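Local coordinates for uncharacterized protein lp_2219 (Lactobacillus plantarum, PDB 3HFQ) that is of unknown function but is a seven-bladed beta-propeller of the lactonase family and may act on a lactone, at residues L181-H191 and L203-L214. The protein carries 1 engineered substitution. Sequence-based numbering, arbitrary orientation.
Sequences LTMEAGFGPRH and LAGELSSQIASL. With PO4 (phosphate ion), chain C.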
ATOM      1  N   LEU A 181     -12.348 -15.112   2.137  1.00 10.67           N
ATOM      2  CA  LEU A 181     -12.098 -15.289   3.559  1.00 11.12           C
ATOM      3  C   LEU A 181     -12.879 -14.216   4.303  1.00 10.31           C
ATOM      4  O   LEU A 181     -12.765 -13.031   3.994  1.00 12.78           O
ATOM      5  CB  LEU A 181     -10.604 -15.130   3.860  1.00 14.57           C
ATOM      6  CG  LEU A 181     -10.210 -15.120   5.339  1.00 17.70           C
ATOM      7  CD1 LEU A 181     -10.390 -16.512   5.945  1.00 16.16           C
ATOM      8  CD2 LEU A 181      -8.769 -14.659   5.465  1.00 20.20           C
ATOM      9  N   THR A 182     -13.678 -14.629   5.278  1.00 10.98           N
ATOM     10  CA  THR A 182     -14.459 -13.679   6.049  1.00 14.09           C
ATOM     11  C   THR A 182     -13.818 -13.491   7.413  1.00 16.87           C
ATOM     12  O   THR A 182     -13.583 -14.457   8.137  1.00 15.87           O
ATOM     13  CB  THR A 182     -15.911 -14.166   6.237  1.00 16.96           C
ATOM     14  OG1 THR A 182     -16.551 -14.266   4.959  1.00 20.33           O
ATOM     15  CG2 THR A 182     -16.689 -13.194   7.114  1.00 18.22           C
HETATM   16  N   MSE A 183     -13.537 -12.239   7.757  1.00 15.61           N
HETATM   17  CA  MSE A 183     -12.921 -11.927   9.037  1.00 17.01           C
HETATM   18  C   MSE A 183     -13.969 -11.590  10.088  1.00 17.23           C
HETATM   19  O   MSE A 183     -15.116 -11.296   9.755  1.00 14.37           O
HETATM   20  CB  MSE A 183     -11.955 -10.755   8.863  1.00 13.85           C
HETATM   21  CG  MSE A 183     -10.957 -10.979   7.735  1.00 15.58           C
HETATM   22 SE   MSE A 183      -9.594 -12.265   8.199  1.00 32.52          SE
HETATM   23  CE  MSE A 183     -10.644 -13.864   8.456  1.00 83.66           C
ATOM     24  N   GLU A 184     -13.575 -11.647  11.357  1.00 14.72           N
ATOM     25  CA  GLU A 184     -14.490 -11.313  12.444  1.00 20.22           C
ATOM     26  C   GLU A 184     -15.052  -9.916  12.186  1.00 18.54           C
ATOM     27  O   GLU A 184     -14.328  -9.015  11.757  1.00 16.40           O
ATOM     28  CB  GLU A 184     -13.754 -11.335  13.790  1.00 30.52           C
ATOM     29  CG  GLU A 184     -13.465 -12.726  14.347  1.00 47.15           C
ATOM     30  CD  GLU A 184     -14.692 -13.391  14.955  1.00 58.63           C
ATOM     31  OE1 GLU A 184     -15.621 -13.751  14.201  1.00 61.42           O
ATOM     32  OE2 GLU A 184     -14.725 -13.552  16.193  1.00 62.84           O
ATOM     33  N   ALA A 185     -16.343  -9.737  12.450  1.00 16.79           N
ATOM     34  CA  ALA A 185     -17.000  -8.454  12.221  1.00 20.49           C
ATOM     35  C   ALA A 185     -16.270  -7.279  12.871  1.00 18.43           C
ATOM     36  O   ALA A 185     -15.975  -7.302  14.066  1.00 16.24           O
ATOM     37  CB  ALA A 185     -18.441  -8.515  12.720  1.00 19.44           C
ATOM     38  N   GLY A 186     -15.984  -6.252  12.074  1.00 14.33           N
ATOM     39  CA  GLY A 186     -15.303  -5.075  12.590  1.00 15.37           C
ATOM     40  C   GLY A 186     -13.788  -5.091  12.464  1.00 14.58           C
ATOM     41  O   GLY A 186     -13.113  -4.145  12.878  1.00 13.14           O
ATOM     42  N   PHE A 187     -13.247  -6.163  11.899  1.00 14.75           N
ATOM     43  CA  PHE A 187     -11.803  -6.281  11.724  1.00 17.53           C
ATOM     44  C   PHE A 187     -11.301  -5.156  10.822  1.00 15.08           C
ATOM     45  O   PHE A 187     -10.265  -4.550  11.094  1.00 14.50           O
ATOM     46  CB  PHE A 187     -11.453  -7.647  11.118  1.00 13.53           C
ATOM     47  CG  PHE A 187      -9.971  -7.890  10.969  1.00 15.45           C
ATOM     48  CD1 PHE A 187      -9.327  -7.639   9.761  1.00 13.75           C
ATOM     49  CD2 PHE A 187      -9.219  -8.367  12.042  1.00 17.46           C
ATOM     50  CE1 PHE A 187      -7.953  -7.861   9.621  1.00 10.99           C
ATOM     51  CE2 PHE A 187      -7.849  -8.590  11.916  1.00 14.40           C
ATOM     52  CZ  PHE A 187      -7.212  -8.338  10.701  1.00 13.37           C
ATOM     53  N   GLY A 188     -12.053  -4.879   9.758  1.00 11.77           N
ATOM     54  CA  GLY A 188     -11.686  -3.825   8.825  1.00  9.64           C
ATOM     55  C   GLY A 188     -10.371  -4.069   8.107  1.00 12.72           C
ATOM     56  O   GLY A 188      -9.456  -3.248   8.206  1.00 14.07           O
ATOM     57  N   PRO A 189     -10.247  -5.181   7.359  1.00 11.93           N
ATOM     58  CA  PRO A 189      -9.019  -5.517   6.627  1.00 10.35           C
ATOM     59  C   PRO A 189      -8.678  -4.447   5.592  1.00 11.87           C
ATOM     60  O   PRO A 189      -9.562  -3.933   4.916  1.00  9.67           O
ATOM     61  CB  PRO A 189      -9.359  -6.861   5.995  1.00  7.00           C
ATOM     62  CG  PRO A 189     -10.833  -6.713   5.703  1.00 10.64           C
ATOM     63  CD  PRO A 189     -11.348  -6.090   6.984  1.00  8.02           C
ATOM     64  N   ARG A 190      -7.394  -4.131   5.458  1.00 10.48           N
ATOM     65  CA  ARG A 190      -6.978  -3.075   4.537  1.00 10.42           C
ATOM     66  C   ARG A 190      -5.948  -3.515   3.503  1.00 11.47           C
ATOM     67  O   ARG A 190      -6.228  -3.513   2.301  1.00  8.50           O
ATOM     68  CB  ARG A 190      -6.433  -1.896   5.351  1.00  8.30           C
ATOM     69  CG  ARG A 190      -6.208  -0.601   4.565  1.00 10.33           C
ATOM     70  CD  ARG A 190      -5.658   0.474   5.501  1.00  8.93           C
ATOM     71  NE  ARG A 190      -5.531   1.782   4.864  1.00 12.83           N
ATOM     72  CZ  ARG A 190      -4.502   2.165   4.113  1.00 13.39           C
ATOM     73  NH1 ARG A 190      -3.483   1.341   3.891  1.00 11.79           N
ATOM     74  NH2 ARG A 190      -4.489   3.385   3.589  1.00 12.75           N
ATOM     75  N   HIS A 191      -4.756  -3.869   3.977  1.00 11.34           N
ATOM     76  CA  HIS A 191      -3.659  -4.316   3.115  1.00 11.87           C
ATOM     77  C   HIS A 191      -3.074  -5.615   3.659  1.00 10.67           C
ATOM     78  O   HIS A 191      -3.270  -5.953   4.826  1.00  9.71           O
ATOM     79  CB  HIS A 191      -2.514  -3.291   3.087  1.00  9.66           C
ATOM     80  CG  HIS A 191      -2.762  -2.103   2.199  1.00 12.27           C
ATOM     81  ND1 HIS A 191      -1.739  -1.256   1.816  1.00 10.38           N
ATOM     82  CD2 HIS A 191      -3.885  -1.621   1.642  1.00 11.11           C
ATOM     83  CE1 HIS A 191      -2.236  -0.300   1.055  1.00 10.07           C
ATOM     84  NE2 HIS A 191      -3.535  -0.489   0.927  1.00 10.22           N
ATOM     85  N   LEU A 203      -2.170  -9.864   7.210  1.00  9.88           N
ATOM     86  CA  LEU A 203      -3.232  -8.915   6.903  1.00  8.37           C
ATOM     87  C   LEU A 203      -3.420  -7.831   7.955  1.00  9.85           C
ATOM     88  O   LEU A 203      -3.619  -8.120   9.135  1.00  8.92           O
ATOM     89  CB  LEU A 203      -4.537  -9.697   6.730  1.00  6.51           C
ATOM     90  CG  LEU A 203      -5.859  -8.967   6.512  1.00 10.43           C
ATOM     91  CD1 LEU A 203      -5.919  -8.390   5.103  1.00  7.12           C
ATOM     92  CD2 LEU A 203      -7.003  -9.952   6.733  1.00 13.58           C
ATOM     93  N   ALA A 204      -3.374  -6.578   7.523  1.00 10.09           N
ATOM     94  CA  ALA A 204      -3.547  -5.474   8.451  1.00 12.86           C
ATOM     95  C   ALA A 204      -5.023  -5.135   8.609  1.00 14.37           C
ATOM     96  O   ALA A 204      -5.743  -4.977   7.623  1.00 11.58           O
ATOM     97  CB  ALA A 204      -2.773  -4.255   7.967  1.00 12.39           C
ATOM     98  N   GLY A 205      -5.463  -5.054   9.862  1.00 10.66           N
ATOM     99  CA  GLY A 205      -6.838  -4.708  10.156  1.00  9.46           C
ATOM    100  C   GLY A 205      -6.844  -3.256  10.590  1.00 11.58           C
ATOM    101  O   GLY A 205      -6.485  -2.935  11.720  1.00 12.45           O
ATOM    102  N   GLU A 206      -7.244  -2.376   9.682  1.00 12.58           N
ATOM    103  CA  GLU A 206      -7.265  -0.950   9.970  1.00 14.31           C
ATOM    104  C   GLU A 206      -8.116  -0.550  11.166  1.00 13.23           C
ATOM    105  O   GLU A 206      -7.621   0.059  12.113  1.00 15.02           O
ATOM    106  CB  GLU A 206      -7.762  -0.164   8.751  1.00 17.42           C
ATOM    107  CG  GLU A 206      -7.880   1.334   9.020  1.00 19.70           C
ATOM    108  CD  GLU A 206      -8.510   2.103   7.876  1.00 18.08           C
ATOM    109  OE1 GLU A 206      -8.038   1.958   6.731  1.00 14.98           O
ATOM    110  OE2 GLU A 206      -9.473   2.861   8.127  1.00 20.87           O
ATOM    111  N   LEU A 207      -9.395  -0.903  11.114  1.00 13.26           N
ATOM    112  CA  LEU A 207     -10.351  -0.530  12.150  1.00 12.94           C
ATOM    113  C   LEU A 207     -10.153  -1.138  13.537  1.00 16.93           C
ATOM    114  O   LEU A 207     -10.531  -0.528  14.540  1.00 16.83           O
ATOM    115  CB  LEU A 207     -11.769  -0.825  11.649  1.00 12.91           C
ATOM    116  CG  LEU A 207     -12.086  -0.268  10.255  1.00 12.38           C
ATOM    117  CD1 LEU A 207     -13.486  -0.696   9.834  1.00 13.40           C
ATOM    118  CD2 LEU A 207     -11.968   1.257  10.253  1.00 14.28           C
ATOM    119  N   SER A 208      -9.558  -2.323  13.602  1.00 12.46           N
ATOM    120  CA  SER A 208      -9.342  -2.989  14.882  1.00 16.96           C
ATOM    121  C   SER A 208      -7.896  -2.908  15.365  1.00 13.65           C
ATOM    122  O   SER A 208      -7.568  -3.415  16.440  1.00 12.96           O
ATOM    123  CB  SER A 208      -9.752  -4.456  14.770  1.00 16.34           C
ATOM    124  OG  SER A 208      -8.997  -5.103  13.756  1.00 15.33           O
ATOM    125  N   SER A 209      -7.036  -2.267  14.580  1.00 10.95           N
ATOM    126  CA  SER A 209      -5.623  -2.147  14.934  1.00 10.11           C
ATOM    127  C   SER A 209      -5.046  -3.520  15.269  1.00 10.78           C
ATOM    128  O   SER A 209      -4.488  -3.727  16.346  1.00 11.36           O
ATOM    129  CB  SER A 209      -5.446  -1.205  16.128  1.00 13.32           C
ATOM    130  OG  SER A 209      -5.780   0.125  15.769  1.00 14.64           O
ATOM    131  N   GLN A 210      -5.185  -4.450  14.330  1.00 12.93           N
ATOM    132  CA  GLN A 210      -4.697  -5.813  14.507  1.00 15.61           C
ATOM    133  C   GLN A 210      -4.049  -6.340  13.235  1.00 11.96           C
ATOM    134  O   GLN A 210      -4.207  -5.769  12.157  1.00 12.07           O
ATOM    135  CB  GLN A 210      -5.857  -6.753  14.852  1.00 14.74           C
ATOM    136  CG  GLN A 210      -6.575  -6.465  16.148  1.00 15.56           C
ATOM    137  CD  GLN A 210      -7.756  -7.392  16.362  1.00 20.18           C
ATOM    138  OE1 GLN A 210      -8.671  -7.450  15.541  1.00 19.47           O
ATOM    139  NE2 GLN A 210      -7.744  -8.122  17.469  1.00 15.89           N
ATOM    140  N   ILE A 211      -3.312  -7.436  13.371  1.00  8.11           N
ATOM    141  CA  ILE A 211      -2.709  -8.088  12.220  1.00  8.71           C
ATOM    142  C   ILE A 211      -3.096  -9.553  12.318  1.00 10.83           C
ATOM    143  O   ILE A 211      -2.968 -10.169  13.375  1.00 10.41           O
ATOM    144  CB  ILE A 211      -1.166  -8.001  12.194  1.00 10.85           C
ATOM    145  CG1 ILE A 211      -0.717  -6.558  11.955  1.00 15.00           C
ATOM    146  CG2 ILE A 211      -0.624  -8.895  11.063  1.00  9.69           C
ATOM    147  CD1 ILE A 211       0.798  -6.384  11.917  1.00 17.57           C
ATOM    148  N   ALA A 212      -3.589 -10.106  11.219  1.00 10.60           N
ATOM    149  CA  ALA A 212      -3.969 -11.505  11.191  1.00 12.17           C
ATOM    150  C   ALA A 212      -2.927 -12.269  10.387  1.00 13.16           C
ATOM    151  O   ALA A 212      -2.556 -11.847   9.290  1.00 11.86           O
ATOM    152  CB  ALA A 212      -5.343 -11.662  10.547  1.00 14.30           C
ATOM    153  N   SER A 213      -2.422 -13.368  10.941  1.00  9.41           N
ATOM    154  CA  SER A 213      -1.468 -14.185  10.205  1.00 12.85           C
ATOM    155  C   SER A 213      -2.332 -15.198   9.466  1.00 13.22           C
ATOM    156  O   SER A 213      -3.239 -15.786  10.058  1.00 13.69           O
ATOM    157  CB  SER A 213      -0.502 -14.914  11.150  1.00 14.80           C
ATOM    158  OG  SER A 213       0.473 -14.034  11.679  1.00 18.85           O
ATOM    159  N   LEU A 214      -2.063 -15.395   8.179  1.00 10.56           N
ATOM    160  CA  LEU A 214      -2.844 -16.329   7.374  1.00 12.89           C
ATOM    161  C   LEU A 214      -1.947 -17.321   6.652  1.00 14.59           C
ATOM    162  O   LEU A 214      -0.828 -16.984   6.263  1.00 11.78           O
ATOM    163  CB  LEU A 214      -3.647 -15.574   6.310  1.00  9.86           C
ATOM    164  CG  LEU A 214      -4.424 -14.318   6.715  1.00 12.42           C
ATOM    165  CD1 LEU A 214      -4.922 -13.618   5.460  1.00 13.37           C
ATOM    166  CD2 LEU A 214      -5.583 -14.692   7.636  1.00 12.45           C
TER
HETATM  167  P   PO4 C 402      -8.393   4.588   4.677  1.00 18.55           P
HETATM  168  O1  PO4 C 402      -8.824   5.840   5.530  1.00 21.26           O
HETATM  169  O2  PO4 C 402      -6.915   4.183   5.040  1.00 16.27           O
HETATM  170  O3  PO4 C 402      -9.363   3.381   4.978  1.00 26.00           O
HETATM  171  O4  PO4 C 402      -8.466   4.945   3.142  1.00 24.62           O
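Strands 189-191 and 203-205 run antiparallel, with R190 N bonded to A204 O at 2.9 Å and A204 N to H191 O at 2.8 Å. P189 and G205 form a non-hydrogen-bonded pair beyond these bonds. At the end of the pairing, G188 O receives a weak bond from E206 N. The F187 ring packs against the hairpin of 203-205 and 210-214. Its CG is anti to the backbone N (chi1 -177°), which brings the ring back toward G205 although its CB points away from the hairpin. CE1 comes within 3.4 Å of G205 CA, where a side chain would collide with the ring. CE1 also meets L203 CD2, and CZ rests on A212 CB at 3.8 Å. Across the ring from CE1, CD2 approaches Q210 OE1, the amide plane turned 42° from the ring. An alanine here is likely to open a gap beside G205 and leave L203 and A212 without their aromatic partner. L203 CD2 also meets the selenium of M183, a selenomethionine, tip to tip. Farther out, the ends of L181 and L214 touch in the same way.

Segment 181-191 crosses from one blade of the propeller to the next: strand 175-182 is the outermost of the first, and 189-194 the innermost of the second, to which 203-214 also belongs. D162 of the preceding blade holds the connecting loop through G186 N and G188 N.

R190 extends from CG to NE toward E206. NE forms a salt bridge with E206 OE1 at 3.1 Å, met at the guanidinium edge. NE and NH2 both donate to phosphate O2, NE at 2.8 Å. The phosphate probably comes from the crystallisation liquor. R259 also pairs with E206 and, with H144, binds the phosphate.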